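Long-range contact in GTPase activator-like protein (Chaetomium thermophilum, PDB 5HIU), which is a fungal TSC2 homologue, probably a GTPase activator as a whole, represented by its helical N-terminal part: residues S256-L261 against R313-V318. Residues are numbered along the deposited sequence; the frame is centred on the assembly and turned at random.
Sequences SSIHCL and RGALSV
Arg313 reaches Cys260 and Leu261 with the far end of its side chain. The chain leaves the helix with CG anti to the carbonyl carbon, then bends at chi3 (54°), and the turn brings the guanidinium over the C-terminal end of helix 245-261. Cys260 SG lies over one face of that group, offset toward its rim and 4.0 Å from Arg313 NH2, while Leu261 CD2 approaches Arg313 NH1 obliquely at 3.4 Å. Cys260 SG is also 3.6 Å from Arg313 O, a carbonyl that already accepts the backbone N-H of Ser317. One step on, Gly314 illustrates how a residue without a side chain lets two helices draw together: Gly314 CA sits 3.5 Å from Ser256 O and 3.9 Å from Cys260 CB, so that backbone meets backbone here. The segment axes accordingly pass 7.9 Å apart, crossing at 80°, far from the near-antiparallel pairing of a helical hairpin. The setting is the all-helical N-terminal region of TSC2, an elongated array of packed helices, and the contact joins helix 245-261 to helix 302-322, with helices 266-277 and 281-294 coming between them in sequence. Further along, Ser317 meets the imidazole of His259. Ser317 OG, swung opposite the backbone N (chi1 -163°), approaches the ring obliquely, 3.0 Å from His259 CD2, and the Ser317 CB packs beside the same CD2. Val318 then pushes CG2 between Ser256 and His259, 3.2 Å from Ser256 OG and against the CD2 side of the imidazole. Leu289 touches both Ser256 and Val318 here, and helix 266-277 adds Ala269 and Trp270 against His259 and Ile273 against Val318.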
# COMPACT_ATOMS: atom_id res chain seq x y z
N SER A 256 -9.03 -1.21 1.72
CA SER A 256 -10.19 -1.61 2.52
C SER A 256 -10.13 -3.07 2.88
O SER A 256 -10.55 -3.47 3.95
CB SER A 256 -11.51 -1.34 1.79
OG SER A 256 -11.84 0.03 1.90
N SER A 257 -9.57 -3.86 1.98
CA SER A 257 -9.43 -5.27 2.21
C SER A 257 -8.33 -5.54 3.22
O SER A 257 -8.50 -6.34 4.13
CB SER A 257 -9.20 -5.99 0.88
OG SER A 257 -10.37 -5.86 0.07
N ILE A 258 -7.20 -4.87 3.09
CA ILE A 258 -6.11 -5.08 4.04
C ILE A 258 -6.59 -4.65 5.41
O ILE A 258 -6.35 -5.33 6.41
CB ILE A 258 -4.86 -4.28 3.65
CG1 ILE A 258 -4.19 -4.91 2.44
CG2 ILE A 258 -3.88 -4.22 4.80
CD1 ILE A 258 -3.36 -3.91 1.64
N HIS A 259 -7.27 -3.51 5.43
CA HIS A 259 -7.85 -2.94 6.64
C HIS A 259 -8.68 -3.93 7.39
O HIS A 259 -8.58 -4.05 8.61
CB HIS A 259 -8.74 -1.77 6.27
CG HIS A 259 -9.41 -1.13 7.44
ND1 HIS A 259 -8.70 -0.50 8.44
CD2 HIS A 259 -10.71 -0.98 7.74
CE1 HIS A 259 -9.55 -0.00 9.32
NE2 HIS A 259 -10.78 -0.29 8.93
N CYS A 260 -9.55 -4.60 6.66
CA CYS A 260 -10.41 -5.58 7.24
C CYS A 260 -9.64 -6.86 7.54
O CYS A 260 -9.53 -7.26 8.70
CB CYS A 260 -11.57 -5.86 6.32
SG CYS A 260 -12.80 -6.82 7.20
N LEU A 261 -9.09 -7.47 6.48
CA LEU A 261 -8.56 -8.84 6.53
C LEU A 261 -7.21 -9.03 7.18
O LEU A 261 -6.92 -10.13 7.58
CB LEU A 261 -8.48 -9.43 5.12
CG LEU A 261 -9.78 -9.44 4.32
CD1 LEU A 261 -9.57 -9.90 2.89
CD2 LEU A 261 -10.81 -10.31 4.99
N ARG A 313 -17.20 -6.56 2.94
CA ARG A 313 -16.77 -6.60 4.34
C ARG A 313 -15.77 -5.51 4.68
O ARG A 313 -15.66 -5.08 5.84
CB ARG A 313 -16.09 -7.92 4.67
CG ARG A 313 -16.92 -9.17 4.45
CD ARG A 313 -16.13 -10.36 4.96
NE ARG A 313 -15.73 -10.15 6.35
CZ ARG A 313 -14.63 -10.66 6.91
NH1 ARG A 313 -13.78 -11.41 6.21
NH2 ARG A 313 -14.37 -10.39 8.19
N GLY A 314 -15.00 -5.10 3.68
CA GLY A 314 -13.98 -4.09 3.89
C GLY A 314 -14.64 -2.75 3.99
O GLY A 314 -14.38 -1.99 4.92
N ALA A 315 -15.50 -2.47 3.00
CA ALA A 315 -16.35 -1.27 2.94
C ALA A 315 -17.04 -1.03 4.27
O ALA A 315 -17.12 0.10 4.73
CB ALA A 315 -17.38 -1.39 1.84
N LEU A 316 -17.55 -2.09 4.87
CA LEU A 316 -18.16 -2.00 6.18
C LEU A 316 -17.14 -1.51 7.21
O LEU A 316 -17.41 -0.61 8.00
CB LEU A 316 -18.70 -3.37 6.62
CG LEU A 316 -20.19 -3.69 6.38
CD1 LEU A 316 -20.73 -3.19 5.05
CD2 LEU A 316 -20.40 -5.20 6.51
N SER A 317 -15.98 -2.13 7.19
CA SER A 317 -14.93 -1.84 8.15
C SER A 317 -14.55 -0.37 8.05
O SER A 317 -14.45 0.34 9.05
CB SER A 317 -13.71 -2.72 7.83
OG SER A 317 -12.81 -2.77 8.92
N VAL A 318 -14.34 0.08 6.81
CA VAL A 318 -13.84 1.42 6.56
C VAL A 318 -14.96 2.41 6.82
O VAL A 318 -14.72 3.51 7.32
CB VAL A 318 -13.27 1.55 5.12
CG1 VAL A 318 -13.06 3.00 4.75
CG2 VAL A 318 -11.96 0.79 5.00